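Local coordinates for protein aromatic-L-amino-acid decarboxylase (Catharanthus roseus, PDB 6EEW) that decarboxylates L-tryptophan to tryptamine and 5-hydroxy-L-tryptophan to serotonin, working as a homodimer with pyridoxal 5'-phosphate, at residues N165-S170 against H203-K208; T174-R179 against K211-Y216; V195-D200 against Q236-M241; H302-I307 against D311-S316. All blocks are in the same frame, centred on the assembly; numbering follows the deposited sequence.

Interaction 1 (N165-S170 against H203-K208)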
loop_
_atom_site.group_PDB
_atom_site.type_symbol
_atom_site.label_atom_id
_atom_site.label_comp_id
_atom_site.label_asym_id
_atom_site.label_seq_id
_atom_site.Cartn_x
_atom_site.Cartn_y
_atom_site.Cartn_z
ATOM N N ASN A 165 -0.946 4.913 -1.212
ATOM C CA ASN A 165 -1.937 4.171 -0.442
ATOM C C ASN A 165 -2.444 4.970 0.750
ATOM O O ASN A 165 -3.640 4.941 1.055
ATOM C CB ASN A 165 -1.326 2.861 0.066
ATOM C CG ASN A 165 -1.130 1.836 -1.035
ATOM O OD1 ASN A 165 -2.022 1.595 -1.838
ATOM N ND2 ASN A 165 0.055 1.254 -1.093
ATOM N N THR A 166 -1.553 5.670 1.450
ATOM C CA THR A 166 -1.876 6.192 2.766
ATOM C C THR A 166 -1.365 7.616 2.881
ATOM O O THR A 166 -0.596 8.104 2.046
ATOM C CB THR A 166 -1.261 5.354 3.898
ATOM O OG1 THR A 166 0.166 5.496 3.880
ATOM C CG2 THR A 166 -1.606 3.884 3.742
ATOM N N THR A 167 -1.823 8.296 3.928
ATOM C CA THR A 167 -1.213 9.574 4.261
ATOM C C THR A 167 0.163 9.366 4.869
ATOM O O THR A 167 1.097 10.126 4.590
ATOM C CB THR A 167 -2.120 10.354 5.209
ATOM O OG1 THR A 167 -3.350 10.615 4.532
ATOM C CG2 THR A 167 -1.481 11.685 5.593
ATOM N N SER A 168 0.309 8.339 5.707
ATOM C CA SER A 168 1.582 8.124 6.378
ATOM C C SER A 168 2.717 7.988 5.372
ATOM O O SER A 168 3.773 8.605 5.542
ATOM C CB SER A 168 1.502 6.912 7.305
ATOM O OG SER A 168 0.806 7.256 8.498
ATOM N N GLU A 169 2.507 7.235 4.288
ATOM C CA GLU A 169 3.606 7.065 3.345
ATOM C C GLU A 169 3.780 8.278 2.434
ATOM O O GLU A 169 4.898 8.559 1.995
ATOM C CB GLU A 169 3.434 5.767 2.533
ATOM C CG GLU A 169 2.147 5.604 1.731
ATOM C CD GLU A 169 2.139 4.299 0.893
ATOM O OE1 GLU A 169 2.951 3.396 1.185
ATOM O OE2 GLU A 169 1.333 4.186 -0.063
ATOM N N SER A 170 2.725 9.041 2.169
ATOM C CA SER A 170 2.908 10.294 1.436
ATOM C C SER A 170 3.746 11.276 2.239
ATOM O O SER A 170 4.696 11.882 1.717
ATOM C CB SER A 170 1.560 10.882 1.077
ATOM O OG SER A 170 0.883 9.967 0.252
ATOM N N HIS A 203 -0.096 14.356 16.737
ATOM C CA HIS A 203 1.023 13.776 17.467
ATOM C C HIS A 203 1.004 12.250 17.468
ATOM O O HIS A 203 1.841 11.636 18.136
ATOM C CB HIS A 203 1.060 14.280 18.914
ATOM C CG HIS A 203 -0.003 13.692 19.787
ATOM N ND1 HIS A 203 -1.316 14.107 19.750
ATOM C CD2 HIS A 203 0.052 12.704 20.711
ATOM C CE1 HIS A 203 -2.022 13.408 20.621
ATOM N NE2 HIS A 203 -1.216 12.549 21.218
ATOM N N THR A 204 0.070 11.619 16.753
ATOM C CA THR A 204 0.052 10.166 16.682
ATOM C C THR A 204 0.718 9.614 15.433
ATOM O O THR A 204 1.387 8.579 15.508
ATOM C CB THR A 204 -1.391 9.651 16.723
ATOM O OG1 THR A 204 -2.162 10.426 17.647
ATOM C CG2 THR A 204 -1.418 8.195 17.149
ATOM N N MET A 205 0.582 10.294 14.302
ATOM C CA MET A 205 1.092 9.827 13.017
ATOM C C MET A 205 2.358 10.544 12.580
ATOM O O MET A 205 3.298 9.910 12.094
ATOM C CB MET A 205 -0.005 9.997 11.952
ATOM C CG MET A 205 0.409 9.781 10.494
ATOM S SD MET A 205 1.077 11.237 9.652
ATOM C CE MET A 205 -0.337 12.342 9.674
ATOM N N PHE A 206 2.398 11.858 12.790
ATOM C CA PHE A 206 3.492 12.686 12.284
ATOM C C PHE A 206 4.825 12.385 12.963
ATOM O O PHE A 206 5.838 12.221 12.255
ATOM C CB PHE A 206 3.084 14.156 12.432
ATOM C CG PHE A 206 4.215 15.120 12.341
ATOM C CD1 PHE A 206 4.809 15.420 11.123
ATOM C CD2 PHE A 206 4.710 15.697 13.494
ATOM C CE1 PHE A 206 5.873 16.323 11.064
ATOM C CE2 PHE A 206 5.771 16.597 13.449
ATOM C CZ PHE A 206 6.353 16.909 12.231
ATOM N N PRO A 207 4.916 12.317 14.291
ATOM C CA PRO A 207 6.201 11.951 14.913
ATOM C C PRO A 207 6.696 10.569 14.508
ATOM O O PRO A 207 7.904 10.365 14.309
ATOM C CB PRO A 207 5.890 12.020 16.416
ATOM C CG PRO A 207 4.655 12.927 16.514
ATOM C CD PRO A 207 3.874 12.646 15.281
ATOM N N LYS A 208 5.791 9.597 14.430
ATOM C CA LYS A 208 6.183 8.270 13.978
ATOM C C LYS A 208 6.853 8.355 12.618
ATOM O O LYS A 208 7.920 7.772 12.391
ATOM C CB LYS A 208 4.957 7.359 13.920
ATOM C CG LYS A 208 5.193 6.028 13.212
ATOM C CD LYS A 208 3.955 5.173 13.261
ATOM C CE LYS A 208 4.145 3.867 12.515
ATOM N NZ LYS A 208 2.954 2.996 12.707
#
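The phosphate-binding start of helix 167-186 receives Met-205 against Thr-167 and Ser-168, an example of how a cofactor site is backed by an apolar second shell. The hydroxyl of Ser-168 lies close over the methionine chain, OG to Met-205 CG at 3.2 Å, a tight approach. Met-205 CG extends opposite its backbone nitrogen (chi1 170°), and bends at the next two torsions bring CE alongside Thr-167, whose CG2 lies 4.3 Å from Met-205 CE. The hydroxyl that Met-205 crowds is not idle: Ser-168 OG hydrogen-bonds phosphate oxygen OP1 of the pyridoxal-phosphate lysine at position 319, while Thr-167 N reaches OP3. Met-205 is therefore a likely limit on where that serine can turn. The helix start is itself well defined. Thr-166 is the N-cap, its OG1 taking a nearly straight bond from Glu-169 N at 2.9 Å. Glu-169 in turn holds Asn-165 N through OE2 at 2.7 Å, using the lone pair turned away from its other oxygen. Ala-368 of the second subunit packs on Thr-166 and Ser-168. A cofactor phosphate seated on a helix N terminus, where backbone N-H groups point out, is characteristic of the fold-type I pyridoxal-phosphate enzymes.

Interaction 2 (T174-R179 against K211-Y216); sequences TIIAAR and KLAGIY
The contact has an apolar part, Ile-175 and Ile-176 against Ala-213, and a polar part, one arginine bond. The methyl of Ala-213 touches two successive isoleucines: CB lies 3.9 Å from Ile-175 CG2 and 4.1 Å from Ile-176 CG1. A small side chain here lets the two backbones come close, with the CA atoms of Ile-176 and Ala-213 only 6.1 Å apart.

The polar part belongs to Arg-179. Its NH1 donates to Ala-213 O at 2.8 Å, with the oxygen almost exactly in the guanidinium plane, 4° out of it, although the donor is tilted from the carbonyl's own plane. CG runs opposite the backbone nitrogen (chi1 -179°) and the chain then folds at chi3, which lays the guanidinium against Ile-176, CG1 standing off one face. NH2 bonds Lys-211 O and NH1 also bonds Leu-212 O, both of the second subunit. A leucine in its place would probably leave these carbonyls without their donor and weaken the hold between subunits.

Gly-214 ends helix 206-212 in a Schellman motif, with positive phi and its N bonded to Lys-211 O at 2.9 Å. Both segments lie against the large sheet: helix 167-186 through Thr-174, Ala-177 and Ala-178 on strand 283-287 and Ile-175 on Phe-254, the turn after helix 206-212 through Ile-215 on Leu-253 and Cys-196.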
loop_
_atom_site.group_PDB
_atom_site.type_symbol
_atom_site.label_atom_id
_atom_site.label_comp_id
_atom_site.label_asym_id
_atom_site.label_seq_id
_atom_site.Cartn_x
_atom_site.Cartn_y
_atom_site.Cartn_z
ATOM N N THR A 174 7.558 12.780 1.401
ATOM C CA THR A 174 7.955 14.188 1.329
ATOM C C THR A 174 8.992 14.525 2.384
ATOM O O THR A 174 9.902 15.328 2.129
ATOM C CB THR A 174 6.739 15.127 1.435
ATOM O OG1 THR A 174 6.161 15.059 2.748
ATOM C CG2 THR A 174 5.714 14.771 0.389
ATOM N N ILE A 175 8.898 13.900 3.558
ATOM C CA ILE A 175 9.903 14.107 4.599
ATOM C C ILE A 175 11.270 13.620 4.134
ATOM O O ILE A 175 12.298 14.254 4.405
ATOM C CB ILE A 175 9.494 13.387 5.896
ATOM C CG1 ILE A 175 8.157 13.899 6.410
ATOM C CG2 ILE A 175 10.577 13.544 6.953
ATOM C CD1 ILE A 175 7.763 13.260 7.741
ATOM N N ILE A 176 11.315 12.472 3.457
ATOM C CA ILE A 176 12.611 11.976 3.001
ATOM C C ILE A 176 13.164 12.884 1.909
ATOM O O ILE A 176 14.369 13.159 1.860
ATOM C CB ILE A 176 12.511 10.517 2.515
ATOM C CG1 ILE A 176 12.276 9.565 3.695
ATOM C CG2 ILE A 176 13.777 10.149 1.750
ATOM C CD1 ILE A 176 12.062 8.139 3.309
ATOM N N ALA A 177 12.297 13.362 1.015
ATOM C CA ALA A 177 12.728 14.312 -0.007
ATOM C C ALA A 177 13.374 15.542 0.625
ATOM O O ALA A 177 14.468 15.968 0.228
ATOM C CB ALA A 177 11.538 14.713 -0.885
ATOM N N ALA A 178 12.710 16.125 1.621
ATOM C CA ALA A 178 13.282 17.285 2.296
ATOM C C ALA A 178 14.606 16.932 2.968
ATOM O O ALA A 178 15.592 17.688 2.878
ATOM C CB ALA A 178 12.289 17.839 3.316
ATOM N N ARG A 179 14.631 15.793 3.678
ATOM C CA ARG A 179 15.848 15.334 4.347
ATOM C C ARG A 179 17.003 15.217 3.367
ATOM O O ARG A 179 18.122 15.647 3.654
ATOM C CB ARG A 179 15.599 13.986 5.033
ATOM C CG ARG A 179 16.819 13.421 5.801
ATOM C CD ARG A 179 16.668 11.901 6.044
ATOM N NE ARG A 179 16.889 11.148 4.809
ATOM C CZ ARG A 179 16.528 9.884 4.617
ATOM N NH1 ARG A 179 15.906 9.207 5.576
ATOM N NH2 ARG A 179 16.763 9.306 3.448
ATOM N N LYS A 211 10.348 9.811 12.860
ATOM C CA LYS A 211 11.278 8.815 13.380
ATOM C C LYS A 211 11.643 7.803 12.297
ATOM O O LYS A 211 12.810 7.413 12.165
ATOM C CB LYS A 211 10.661 8.120 14.595
ATOM C CG LYS A 211 11.495 7.005 15.185
ATOM C CD LYS A 211 10.769 6.320 16.339
ATOM C CE LYS A 211 11.673 5.288 16.995
ATOM N NZ LYS A 211 11.053 4.628 18.179
ATOM N N LEU A 212 10.656 7.377 11.504
ATOM C CA LEU A 212 10.932 6.442 10.422
ATOM C C LEU A 212 11.983 6.978 9.462
ATOM O O LEU A 212 12.764 6.197 8.906
ATOM C CB LEU A 212 9.651 6.106 9.666
ATOM C CG LEU A 212 8.605 5.347 10.483
ATOM C CD1 LEU A 212 7.468 4.911 9.590
ATOM C CD2 LEU A 212 9.242 4.135 11.171
ATOM N N ALA A 213 12.000 8.294 9.230
ATOM C CA ALA A 213 12.952 8.900 8.305
ATOM C C ALA A 213 14.317 9.119 8.932
ATOM O O ALA A 213 15.237 9.562 8.233
ATOM C CB ALA A 213 12.420 10.229 7.774
ATOM N N GLY A 214 14.471 8.822 10.219
ATOM C CA GLY A 214 15.736 8.995 10.887
ATOM C C GLY A 214 15.914 10.314 11.596
ATOM O O GLY A 214 17.019 10.600 12.072
ATOM N N ILE A 215 14.858 11.122 11.713
ATOM C CA ILE A 215 14.970 12.355 12.474
ATOM C C ILE A 215 15.310 12.004 13.912
ATOM O O ILE A 215 14.706 11.096 14.502
ATOM C CB ILE A 215 13.661 13.159 12.391
ATOM C CG1 ILE A 215 13.211 13.325 10.941
ATOM C CG2 ILE A 215 13.868 14.556 12.968
ATOM C CD1 ILE A 215 14.143 14.191 10.116
ATOM N N TYR A 216 16.314 12.680 14.472
ATOM C CA TYR A 216 16.664 12.416 15.855
ATOM C C TYR A 216 15.443 12.634 16.745
ATOM O O TYR A 216 14.613 13.510 16.473
ATOM C CB TYR A 216 17.808 13.315 16.308
ATOM C CG TYR A 216 19.182 12.912 15.823
ATOM C CD1 TYR A 216 19.360 12.162 14.656
ATOM C CD2 TYR A 216 20.304 13.269 16.545
ATOM C CE1 TYR A 216 20.639 11.797 14.225
ATOM C CE2 TYR A 216 21.574 12.915 16.130
ATOM C CZ TYR A 216 21.747 12.177 14.978
ATOM O OH TYR A 216 23.039 11.833 14.601
#

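Interaction 3 (V195-D200 against Q236-M241)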
loop_
_atom_site.group_PDB
_atom_site.type_symbol
_atom_site.label_atom_id
_atom_site.label_comp_id
_atom_site.label_asym_id
_atom_site.label_seq_id
_atom_site.Cartn_x
_atom_site.Cartn_y
_atom_site.Cartn_z
ATOM N N VAL A 195 15.431 19.647 11.983
ATOM C CA VAL A 195 14.283 19.729 12.878
ATOM C C VAL A 195 13.004 19.675 12.061
ATOM O O VAL A 195 12.886 20.336 11.022
ATOM C CB VAL A 195 14.323 21.006 13.735
ATOM C CG1 VAL A 195 13.103 21.067 14.660
ATOM C CG2 VAL A 195 15.606 21.041 14.528
ATOM N N CYS A 196 12.044 18.888 12.536
ATOM C CA CYS A 196 10.731 18.783 11.925
ATOM C C CYS A 196 9.706 19.370 12.882
ATOM O O CYS A 196 9.842 19.225 14.102
ATOM C CB CYS A 196 10.359 17.329 11.618
ATOM S SG CYS A 196 11.385 16.503 10.387
ATOM N N TYR A 197 8.680 20.021 12.325
ATOM C CA TYR A 197 7.660 20.718 13.095
ATOM C C TYR A 197 6.279 20.184 12.729
ATOM O O TYR A 197 5.988 19.940 11.552
ATOM C CB TYR A 197 7.724 22.236 12.847
ATOM C CG TYR A 197 9.096 22.859 13.060
ATOM C CD1 TYR A 197 10.017 22.938 12.025
ATOM C CD2 TYR A 197 9.455 23.388 14.290
ATOM C CE1 TYR A 197 11.268 23.512 12.219
ATOM C CE2 TYR A 197 10.704 23.971 14.495
ATOM C CZ TYR A 197 11.604 24.030 13.455
ATOM O OH TYR A 197 12.840 24.602 13.659
ATOM N N GLY A 198 5.448 19.952 13.743
ATOM C CA GLY A 198 4.060 19.576 13.513
ATOM C C GLY A 198 3.176 20.043 14.649
ATOM O O GLY A 198 3.629 20.185 15.787
ATOM N N SER A 199 1.894 20.249 14.353
ATOM C CA SER A 199 0.951 20.616 15.402
ATOM C C SER A 199 0.853 19.530 16.470
ATOM O O SER A 199 0.923 18.334 16.180
ATOM C CB SER A 199 -0.438 20.860 14.811
ATOM O OG SER A 199 -1.410 20.840 15.847
ATOM N N ASP A 200 0.638 19.959 17.720
ATOM C CA ASP A 200 0.343 19.008 18.787
ATOM C C ASP A 200 -1.000 18.320 18.600
ATOM O O ASP A 200 -1.320 17.399 19.360
ATOM C CB ASP A 200 0.404 19.701 20.155
ATOM C CG ASP A 200 -0.676 20.767 20.329
ATOM O OD1 ASP A 200 -1.554 20.883 19.443
ATOM O OD2 ASP A 200 -0.641 21.497 21.343
ATOM N N GLN A 236 2.760 32.952 14.818
ATOM C CA GLN A 236 3.718 33.556 15.740
ATOM C C GLN A 236 4.457 32.494 16.547
ATOM O O GLN A 236 5.684 32.553 16.705
ATOM C CB GLN A 236 2.993 34.537 16.666
ATOM C CG GLN A 236 2.314 35.705 15.946
ATOM C CD GLN A 236 0.800 35.539 15.779
ATOM O OE1 GLN A 236 0.314 34.518 15.275
ATOM N NE2 GLN A 236 0.049 36.556 16.201
ATOM N N VAL A 237 3.716 31.516 17.073
ATOM C CA VAL A 237 4.321 30.429 17.844
ATOM C C VAL A 237 5.384 29.712 17.018
ATOM O O VAL A 237 6.526 29.507 17.462
ATOM C CB VAL A 237 3.228 29.452 18.324
ATOM C CG1 VAL A 237 3.853 28.206 18.952
ATOM C CG2 VAL A 237 2.308 30.134 19.323
ATOM N N LEU A 238 5.021 29.326 15.800
ATOM C CA LEU A 238 5.954 28.611 14.942
ATOM C C LEU A 238 7.172 29.460 14.607
ATOM O O LEU A 238 8.295 28.948 14.561
ATOM C CB LEU A 238 5.241 28.173 13.668
ATOM C CG LEU A 238 6.061 27.547 12.543
ATOM C CD1 LEU A 238 6.742 26.258 12.998
ATOM C CD2 LEU A 238 5.156 27.287 11.324
ATOM N N ARG A 239 6.969 30.752 14.335
ATOM C CA ARG A 239 8.103 31.600 14.003
ATOM C C ARG A 239 9.060 31.682 15.169
ATOM O O ARG A 239 10.285 31.611 14.993
ATOM C CB ARG A 239 7.652 33.003 13.630
ATOM C CG ARG A 239 8.820 33.974 13.613
ATOM C CD ARG A 239 8.379 35.352 13.223
ATOM N NE ARG A 239 7.859 35.365 11.862
ATOM C CZ ARG A 239 8.620 35.442 10.779
ATOM N NH1 ARG A 239 9.947 35.520 10.897
ATOM N NH2 ARG A 239 8.048 35.451 9.582
ATOM N N LYS A 240 8.517 31.838 16.376
ATOM C CA LYS A 240 9.371 31.897 17.553
ATOM C C LYS A 240 10.181 30.609 17.685
ATOM O O LYS A 240 11.403 30.640 17.900
ATOM C CB LYS A 240 8.513 32.145 18.795
ATOM C CG LYS A 240 9.308 32.229 20.076
ATOM C CD LYS A 240 10.339 33.342 19.940
ATOM C CE LYS A 240 11.207 33.477 21.173
ATOM N NZ LYS A 240 12.282 34.480 20.949
ATOM N N MET A 241 9.518 29.461 17.506
ATOM C CA MET A 241 10.218 28.180 17.595
ATOM C C MET A 241 11.311 28.067 16.537
ATOM O O MET A 241 12.440 27.656 16.833
ATOM C CB MET A 241 9.223 27.023 17.471
ATOM C CG MET A 241 8.200 26.942 18.604
ATOM S SD MET A 241 6.896 25.726 18.305
ATOM C CE MET A 241 7.850 24.206 18.239
#
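The ring of Tyr-197 meets helix 235-247 through Leu-238 and Met-241, and its surroundings show how an aromatic residue can be held on several sides at once. Over one face lies Val-195 CG1 of the same strand, 3.5 Å above the ring plane and offset toward the rim. At the edge, near the plane, stands the methyl of Met-241, with CE 4.3 Å from Tyr-197 CD2. Leu-238 comes in obliquely near the root of the ring: CD1 is 4.1 Å from Tyr-197 CG and equally far from CB. In the leucine, chi1 of 173° sets CG opposite the backbone nitrogen and chi2 of 61° then brings CD1 to the ring, even though its CB is not aimed there. Methionine and leucine are three residues apart, so they present themselves on the same side of the helix. The phenol oxygen has its own anchor, Tyr-197 OH bonding Asp-245 OD2 further along that helix and fixing the ring's far end. Pro-252 and Leu-255 of strand 251-258 also touch the ring. The helix joins strand 220-223 to strand 251-258 in a beta-alpha-beta crossover, passing over strand 194-199, which lies between them and runs parallel to both; Ile-223 on one side and helix 270-280 on the other extend the packing.

Interaction 4 (H302-I307 against D311-S316)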
loop_
_atom_site.group_PDB
_atom_site.type_symbol
_atom_site.label_atom_id
_atom_site.label_comp_id
_atom_site.label_asym_id
_atom_site.label_seq_id
_atom_site.Cartn_x
_atom_site.Cartn_y
_atom_site.Cartn_z
ATOM N N HIS A 302 -11.041 28.508 0.086
ATOM C CA HIS A 302 -10.216 29.474 0.803
ATOM C C HIS A 302 -9.213 28.779 1.715
ATOM O O HIS A 302 -8.147 29.335 2.007
ATOM C CB HIS A 302 -11.086 30.432 1.629
ATOM C CG HIS A 302 -11.814 29.769 2.758
ATOM N ND1 HIS A 302 -11.266 29.642 4.018
ATOM C CD2 HIS A 302 -13.021 29.159 2.814
ATOM C CE1 HIS A 302 -12.114 29.009 4.807
ATOM N NE2 HIS A 302 -13.188 28.703 4.101
ATOM N N TYR A 303 -9.515 27.559 2.161
ATOM C CA TYR A 303 -8.572 26.872 3.030
ATOM C C TYR A 303 -7.245 26.583 2.334
ATOM O O TYR A 303 -6.258 26.292 3.011
ATOM C CB TYR A 303 -9.175 25.587 3.569
ATOM C CG TYR A 303 -10.075 25.806 4.762
ATOM C CD1 TYR A 303 -9.596 26.378 5.920
ATOM C CD2 TYR A 303 -11.408 25.398 4.736
ATOM C CE1 TYR A 303 -10.409 26.565 7.022
ATOM C CE2 TYR A 303 -12.228 25.559 5.833
ATOM C CZ TYR A 303 -11.727 26.149 6.975
ATOM O OH TYR A 303 -12.544 26.327 8.071
ATOM N N LEU A 304 -7.210 26.594 1.005
ATOM C CA LEU A 304 -5.963 26.398 0.280
ATOM C C LEU A 304 -5.340 27.701 -0.201
ATOM O O LEU A 304 -4.412 27.658 -1.012
ATOM C CB LEU A 304 -6.173 25.467 -0.916
ATOM C CG LEU A 304 -6.497 24.016 -0.575
ATOM C CD1 LEU A 304 -6.713 23.213 -1.841
ATOM C CD2 LEU A 304 -5.402 23.394 0.271
ATOM N N ASP A 305 -5.839 28.854 0.239
ATOM C CA ASP A 305 -5.193 30.097 -0.158
ATOM C C ASP A 305 -3.733 30.053 0.275
ATOM O O ASP A 305 -3.430 29.755 1.434
ATOM C CB ASP A 305 -5.903 31.312 0.455
ATOM C CG ASP A 305 -7.222 31.656 -0.246
ATOM O OD1 ASP A 305 -7.524 31.077 -1.316
ATOM O OD2 ASP A 305 -7.953 32.522 0.283
ATOM N N GLY A 306 -2.832 30.406 -0.646
ATOM C CA GLY A 306 -1.404 30.265 -0.434
ATOM C C GLY A 306 -0.791 28.958 -0.899
ATOM O O GLY A 306 0.433 28.797 -0.803
ATOM N N ILE A 307 -1.585 28.026 -1.432
ATOM C CA ILE A 307 -1.041 26.733 -1.833
ATOM C C ILE A 307 0.094 26.876 -2.835
ATOM O O ILE A 307 0.903 25.954 -2.991
ATOM C CB ILE A 307 -2.161 25.834 -2.386
ATOM C CG1 ILE A 307 -1.660 24.391 -2.579
ATOM C CG2 ILE A 307 -2.716 26.416 -3.682
ATOM C CD1 ILE A 307 -1.309 23.661 -1.289
ATOM N N ASP A 311 5.012 23.258 -0.530
ATOM C CA ASP A 311 5.868 22.276 -1.175
ATOM C C ASP A 311 5.096 21.033 -1.588
ATOM O O ASP A 311 5.215 20.584 -2.730
ATOM C CB ASP A 311 6.999 21.887 -0.237
ATOM C CG ASP A 311 7.899 23.035 0.063
ATOM O OD1 ASP A 311 8.616 23.494 -0.854
ATOM O OD2 ASP A 311 7.875 23.483 1.225
ATOM N N SER A 312 4.233 20.512 -0.721
ATOM C CA SER A 312 3.482 19.338 -1.145
ATOM C C SER A 312 2.114 19.349 -0.498
ATOM O O SER A 312 1.875 20.056 0.486
ATOM C CB SER A 312 4.226 18.023 -0.836
ATOM O OG SER A 312 4.764 17.956 0.489
ATOM N N LEU A 313 1.201 18.578 -1.096
ATOM C CA LEU A 313 -0.167 18.495 -0.604
ATOM C C LEU A 313 -0.680 17.072 -0.751
ATOM O O LEU A 313 -0.358 16.389 -1.727
ATOM C CB LEU A 313 -1.086 19.473 -1.355
ATOM C CG LEU A 313 -2.582 19.177 -1.273
ATOM C CD1 LEU A 313 -3.123 19.567 0.102
ATOM C CD2 LEU A 313 -3.305 19.915 -2.384
ATOM N N SER A 314 -1.455 16.609 0.228
ATOM C CA SER A 314 -2.076 15.298 0.110
ATOM C C SER A 314 -3.530 15.332 0.574
ATOM O O SER A 314 -3.920 16.120 1.443
ATOM C CB SER A 314 -1.271 14.229 0.879
ATOM O OG SER A 314 -1.235 14.471 2.274
ATOM N N LEU A 315 -4.333 14.469 -0.043
ATOM C CA LEU A 315 -5.706 14.239 0.402
ATOM C C LEU A 315 -6.076 12.799 0.108
ATOM O O LEU A 315 -5.588 12.223 -0.856
ATOM C CB LEU A 315 -6.698 15.196 -0.279
ATOM C CG LEU A 315 -7.103 15.177 -1.756
ATOM C CD1 LEU A 315 -8.259 14.206 -2.068
ATOM C CD2 LEU A 315 -7.497 16.599 -2.153
ATOM N N SER A 316 -6.957 12.226 0.927
ATOM C CA SER A 316 -7.335 10.825 0.773
ATOM C C SER A 316 -8.757 10.664 0.243
ATOM O O SER A 316 -9.722 10.714 1.022
ATOM C CB SER A 316 -7.188 10.085 2.105
ATOM O OG SER A 316 -5.824 9.822 2.392
#
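Ile-307 carries CG1 opposite its backbone nitrogen (chi1 -170°), and a second torsion of 66° turns CD1 onto Leu-313, where it lies 4.2 Å from CB. Leu-313 likewise has CG directed opposite its backbone nitrogen (chi1 161°), so that the branch extends from the strand toward the loop, and the two side chains cross at about a right angle. The price is paid at Ile-307 CG2, which is lodged between the backbone nitrogen and the carbonyl carbon. Leu-304 adds a second, looser touch, its CD2 standing 4.5 Å from Leu-313 CD1, methyl to methyl.

A turn brings both aliphatic partners to the same leucine, a simple case of backbone geometry serving a hydrophobic core. Leu-304 to Ile-307 form a type II beta turn, closed by Ile-307 N to Leu-304 O at 2.9 Å, with Gly-306 at the position of positive phi; a side chain there would collide with the preceding carbonyl oxygen. Val-286 and Trp-331, on the neighbouring strands, also touch Leu-313.

The other side of the strand is polar: Ser-312 OG bonds His-285 ND1 and Trp-283 NE1, and Ser-314 OG bonds His-285 NE2. Strand 312-315 runs parallel to strand 283-287 and antiparallel to strand 328-332, the arrangement of the seven-stranded mixed sheet, with one antiparallel strand, typical of the large domain of fold-type I enzymes.

Followed from the N terminus, the first half of each of interactions 1, 2 and 3 comes in turn, at 165-170, 174-179 and 195-200, and the second halves follow in the same order, at 203-208, 211-216 and 236-241. The three loops therefore cross rather than nest. Interactions 1 and 2 both join helix 167-186 to helix 206-212, while interaction 3 ties the intervening strand 194-199 to helix 235-247; Phe-206 and Ile-215 touch that strand. Interaction 4 comes later, in series, closing a short local loop onto strand 312-315 of the same sheet. Thr-167 and Thr-174 touch that strand's segment, so helix 167-186 links three of the contacts.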